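Local coordinates for protein integral membrane indolylacetylinositol arabinosyltransferase EmbC (Mycolicibacterium smegmatis, PDB 7BVE) that probably transfers arabinose units to growing arabinan chains of the mycobacterial cell wall, as an integral membrane glycosyltransferase that also binds the drug ethambutol, at residues T117-P129 against V170-Q182. Sequence-based numbering, arbitrary orientation.
Sequences TVIVRNTPVVSAP and VRGERSGYDFRPQ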
loop_
_atom_site.group_PDB
_atom_site.type_symbol
_atom_site.label_atom_id
_atom_site.label_comp_id
_atom_site.label_asym_id
_atom_site.label_seq_id
_atom_site.Cartn_x
_atom_site.Cartn_y
_atom_site.Cartn_z
ATOM N N THR A 117 29.789 23.760 34.629
ATOM C CA THR A 117 28.528 22.977 34.673
ATOM C C THR A 117 28.757 21.608 34.027
ATOM O O THR A 117 29.776 21.445 33.327
ATOM C CB THR A 117 27.390 23.730 33.971
ATOM O OG1 THR A 117 27.777 23.964 32.617
ATOM C CG2 THR A 117 27.056 25.045 34.643
ATOM N N VAL A 118 27.863 20.658 34.310
ATOM C CA VAL A 118 27.946 19.285 33.732
ATOM C C VAL A 118 26.609 19.000 33.045
ATOM O O VAL A 118 25.613 18.782 33.763
ATOM C CB VAL A 118 28.265 18.230 34.809
ATOM C CG1 VAL A 118 28.237 16.818 34.242
ATOM C CG2 VAL A 118 29.594 18.507 35.494
ATOM N N ILE A 119 26.589 19.029 31.711
ATOM C CA ILE A 119 25.319 18.784 30.968
ATOM C C ILE A 119 25.182 17.277 30.739
ATOM O O ILE A 119 26.046 16.698 30.052
ATOM C CB ILE A 119 25.300 19.566 29.639
ATOM C CG1 ILE A 119 25.268 21.080 29.867
ATOM C CG2 ILE A 119 24.150 19.103 28.756
ATOM C CD1 ILE A 119 25.511 21.894 28.618
ATOM N N VAL A 120 24.131 16.678 31.307
ATOM C CA VAL A 120 23.880 15.218 31.142
ATOM C C VAL A 120 22.567 15.060 30.371
ATOM O O VAL A 120 21.536 15.572 30.850
ATOM C CB VAL A 120 23.820 14.501 32.505
ATOM C CG1 VAL A 120 23.456 13.032 32.355
ATOM C CG2 VAL A 120 25.120 14.656 33.281
ATOM N N ARG A 121 22.616 14.358 29.236
ATOM C CA ARG A 121 21.415 14.135 28.390
ATOM C C ARG A 121 20.692 15.465 28.143
ATOM O O ARG A 121 19.480 15.528 28.437
ATOM C CB ARG A 121 20.478 13.119 29.052
ATOM C CG ARG A 121 19.276 12.737 28.201
ATOM C CD ARG A 121 19.681 12.034 26.920
ATOM N NE ARG A 121 20.425 10.809 27.178
ATOM C CZ ARG A 121 20.891 9.999 26.235
ATOM N NH1 ARG A 121 20.688 10.282 24.959
ATOM N NH2 ARG A 121 21.557 8.908 26.569
ATOM N N ASN A 122 21.417 16.489 27.668
ATOM C CA ASN A 122 20.793 17.807 27.333
ATOM C C ASN A 122 20.139 18.548 28.496
ATOM O O ASN A 122 19.425 19.494 28.224
ATOM C CB ASN A 122 19.818 17.768 26.160
ATOM C CG ASN A 122 20.170 18.791 25.114
ATOM O OD1 ASN A 122 20.872 19.753 25.399
ATOM N ND2 ASN A 122 19.724 18.562 23.897
ATOM N N THR A 123 20.337 18.156 29.739
ATOM C CA THR A 123 19.654 18.898 30.804
ATOM C C THR A 123 20.656 19.216 31.888
ATOM O O THR A 123 21.102 18.292 32.437
ATOM C CB THR A 123 18.654 17.957 31.468
ATOM O OG1 THR A 123 19.344 16.950 32.198
ATOM C CG2 THR A 123 17.720 17.273 30.498
ATOM N N PRO A 124 20.856 20.431 32.410
ATOM C CA PRO A 124 21.895 20.636 33.400
ATOM C C PRO A 124 21.614 19.921 34.718
ATOM O O PRO A 124 20.517 19.753 35.038
ATOM C CB PRO A 124 21.911 22.141 33.615
ATOM C CG PRO A 124 21.192 22.658 32.413
ATOM C CD PRO A 124 20.115 21.637 32.144
ATOM N N VAL A 125 22.652 19.536 35.441
ATOM C CA VAL A 125 22.470 18.845 36.739
ATOM C C VAL A 125 22.902 19.784 37.870
ATOM O O VAL A 125 22.089 20.143 38.634
ATOM C CB VAL A 125 23.183 17.485 36.720
ATOM C CG1 VAL A 125 23.179 16.796 38.056
ATOM C CG2 VAL A 125 22.577 16.577 35.682
ATOM N N VAL A 126 24.106 20.293 37.879
ATOM C CA VAL A 126 24.626 21.147 38.938
ATOM C C VAL A 126 25.565 22.161 38.296
ATOM O O VAL A 126 26.118 21.929 37.222
ATOM C CB VAL A 126 25.320 20.301 40.037
ATOM C CG1 VAL A 126 26.652 19.759 39.566
ATOM C CG2 VAL A 126 25.441 21.057 41.345
ATOM N N SER A 127 25.698 23.325 38.929
ATOM C CA SER A 127 26.539 24.391 38.398
ATOM C C SER A 127 27.077 25.214 39.556
ATOM O O SER A 127 26.493 25.240 40.640
ATOM C CB SER A 127 25.768 25.284 37.428
ATOM O OG SER A 127 25.306 24.550 36.310
ATOM N N ALA A 128 28.192 25.899 39.306
ATOM C CA ALA A 128 28.826 26.748 40.311
ATOM C C ALA A 128 29.742 27.775 39.659
ATOM O O ALA A 128 30.334 27.495 38.610
ATOM C CB ALA A 128 29.624 25.907 41.305
ATOM N N PRO A 129 29.874 28.973 40.236
ATOM C CA PRO A 129 30.821 29.954 39.696
ATOM C C PRO A 129 32.262 29.501 39.864
ATOM O O PRO A 129 32.618 28.834 40.836
ATOM C CB PRO A 129 30.531 31.214 40.519
ATOM C CG PRO A 129 29.138 31.040 40.987
ATOM C CD PRO A 129 28.985 29.575 41.243
ATOM N N VAL A 170 24.716 22.553 47.760
ATOM C CA VAL A 170 24.210 22.497 46.383
ATOM C C VAL A 170 24.344 21.149 45.674
ATOM O O VAL A 170 25.426 20.563 45.590
ATOM C CB VAL A 170 24.877 23.625 45.566
ATOM C CG1 VAL A 170 26.363 23.626 45.773
ATOM C CG2 VAL A 170 24.565 23.496 44.081
ATOM N N ARG A 171 23.213 20.643 45.189
ATOM C CA ARG A 171 23.122 19.357 44.522
ATOM C C ARG A 171 22.208 19.511 43.318
ATOM O O ARG A 171 21.773 20.613 42.978
ATOM C CB ARG A 171 22.584 18.272 45.459
ATOM C CG ARG A 171 23.482 17.936 46.626
ATOM C CD ARG A 171 22.898 16.854 47.499
ATOM N NE ARG A 171 22.908 15.562 46.825
ATOM C CZ ARG A 171 22.356 14.460 47.317
ATOM N NH1 ARG A 171 22.418 13.326 46.634
ATOM N NH2 ARG A 171 21.746 14.488 48.495
ATOM N N GLY A 172 21.912 18.392 42.677
ATOM C CA GLY A 172 20.951 18.374 41.598
ATOM C C GLY A 172 20.645 16.949 41.212
ATOM O O GLY A 172 21.561 16.161 40.998
ATOM N N GLU A 173 19.368 16.601 41.124
ATOM C CA GLU A 173 18.960 15.244 40.808
ATOM C C GLU A 173 17.930 15.278 39.694
ATOM O O GLU A 173 17.172 16.237 39.551
ATOM C CB GLU A 173 18.382 14.524 42.029
ATOM C CG GLU A 173 19.386 14.245 43.130
ATOM C CD GLU A 173 19.542 15.404 44.089
ATOM O OE1 GLU A 173 18.792 16.390 43.956
ATOM O OE2 GLU A 173 20.415 15.335 44.978
ATOM N N ARG A 174 17.925 14.222 38.888
ATOM C CA ARG A 174 16.937 14.054 37.827
ATOM C C ARG A 174 16.413 12.628 37.906
ATOM O O ARG A 174 17.176 11.677 37.721
ATOM C CB ARG A 174 17.532 14.340 36.452
ATOM C CG ARG A 174 17.997 15.764 36.241
ATOM C CD ARG A 174 16.831 16.729 36.257
ATOM N NE ARG A 174 17.234 18.083 35.889
ATOM C CZ ARG A 174 17.698 18.984 36.747
ATOM N NH1 ARG A 174 17.834 18.680 38.028
ATOM N NH2 ARG A 174 18.034 20.192 36.321
ATOM N N SER A 175 15.124 12.477 38.184
ATOM C CA SER A 175 14.506 11.171 38.348
ATOM C C SER A 175 13.269 11.062 37.468
ATOM O O SER A 175 12.811 12.037 36.870
ATOM C CB SER A 175 14.139 10.924 39.812
ATOM O OG SER A 175 15.296 10.940 40.626
ATOM N N GLY A 176 12.728 9.849 37.395
ATOM C CA GLY A 176 11.536 9.615 36.607
ATOM C C GLY A 176 11.785 9.346 35.144
ATOM O O GLY A 176 10.827 9.263 34.370
ATOM N N TYR A 177 13.042 9.198 34.746
ATOM C CA TYR A 177 13.427 8.961 33.363
ATOM C C TYR A 177 14.839 8.403 33.388
ATOM O O TYR A 177 15.572 8.585 34.362
ATOM C CB TYR A 177 13.338 10.247 32.533
ATOM C CG TYR A 177 13.638 10.104 31.061
ATOM C CD1 TYR A 177 12.764 9.439 30.219
ATOM C CD2 TYR A 177 14.774 10.671 30.510
ATOM C CE1 TYR A 177 13.028 9.317 28.872
ATOM C CE2 TYR A 177 15.047 10.559 29.165
ATOM C CZ TYR A 177 14.170 9.881 28.352
ATOM O OH TYR A 177 14.437 9.764 27.007
ATOM N N ASP A 178 15.205 7.700 32.319
ATOM C CA ASP A 178 16.505 7.039 32.238
ATOM C C ASP A 178 17.489 8.026 31.613
ATOM O O ASP A 178 17.563 8.184 30.395
ATOM C CB ASP A 178 16.380 5.743 31.450
ATOM C CG ASP A 178 17.512 4.785 31.714
ATOM O OD1 ASP A 178 18.470 5.171 32.404
ATOM O OD2 ASP A 178 17.423 3.623 31.277
ATOM N N PHE A 179 18.245 8.714 32.468
ATOM C CA PHE A 179 19.196 9.735 32.045
ATOM C C PHE A 179 20.619 9.213 31.990
ATOM O O PHE A 179 21.547 9.946 32.335
ATOM C CB PHE A 179 19.163 10.945 32.978
ATOM C CG PHE A 179 17.915 11.762 32.890
ATOM C CD1 PHE A 179 17.715 12.628 31.832
ATOM C CD2 PHE A 179 16.964 11.700 33.892
ATOM C CE1 PHE A 179 16.579 13.386 31.758
ATOM C CE2 PHE A 179 15.829 12.458 33.824
ATOM C CZ PHE A 179 15.633 13.299 32.755
ATOM N N ARG A 180 20.817 7.972 31.608
ATOM C CA ARG A 180 22.181 7.481 31.520
ATOM C C ARG A 180 22.846 8.018 30.260
ATOM O O ARG A 180 22.221 8.037 29.196
ATOM C CB ARG A 180 22.220 5.964 31.543
ATOM C CG ARG A 180 22.006 5.398 32.917
ATOM C CD ARG A 180 22.126 3.901 32.958
ATOM N NE ARG A 180 20.979 3.233 32.370
ATOM C CZ ARG A 180 20.892 1.922 32.214
ATOM N NH1 ARG A 180 19.812 1.386 31.682
ATOM N NH2 ARG A 180 21.885 1.146 32.600
ATOM N N PRO A 181 24.085 8.491 30.346
ATOM C CA PRO A 181 24.754 9.035 29.168
ATOM C C PRO A 181 25.370 7.951 28.300
ATOM O O PRO A 181 25.746 6.878 28.770
ATOM C CB PRO A 181 25.837 9.929 29.779
ATOM C CG PRO A 181 26.131 9.310 31.066
ATOM C CD PRO A 181 24.847 8.758 31.574
ATOM N N GLN A 182 25.472 8.250 27.009
ATOM C CA GLN A 182 26.138 7.358 26.074
ATOM C C GLN A 182 27.645 7.565 26.122
ATOM O O GLN A 182 28.129 8.696 26.163
ATOM C CB GLN A 182 25.604 7.574 24.662
ATOM C CG GLN A 182 26.271 6.719 23.612
ATOM C CD GLN A 182 25.609 6.789 22.267
ATOM O OE1 GLN A 182 24.588 7.439 22.101
ATOM N NE2 GLN A 182 26.197 6.126 21.288
#
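Arg121, in the type I' turn from Val120 to Thr123, meets Phe179 and Arg180, in the segment that follows strand 171-175, with both ends of its side chain. With CG anti to the backbone N (chi1 -175°) and bends at the next two torsions, the aliphatic root comes against the edge of the Phe179 ring (Arg121 CB to Phe179 CD1 4.0 Å), while the guanidinium turns to Arg180. There Arg121 NH2 gives a nearly straight hydrogen bond of 2.8 Å to Arg180 O, lying in both the guanidinium and the carbonyl plane. On the same turn, Val120 CG1 rests 3.6 Å from Phe179 O, and Val120 O is gripped twice, by Thr123 OG1 and by Thr123 N. The Arg180 side chain starts away from the turn; its guanidinium grips Asp178 side-on with NE and NH1, while NH2 bonds to Ala65 O.

Farther along, strands 123-129 and 171-175 run antiparallel, with axes as near as 5.4 Å, yet no backbone hydrogen bond joins them. Gly172 brings its backbone close, and Val125 CG1 packs 3.4 Å from Gly172 O. Arg174 lays one guanidinium face over Pro124 O, a close approach without hydrogen-bond geometry, and Val126 CG2 meets Val170 CG2 at 3.8 Å, the two side chains crossing at about a right angle. Edge strand thus packs on edge strand of two separate antiparallel sheets, consistent with the layered beta-sandwich of a concanavalin-like domain.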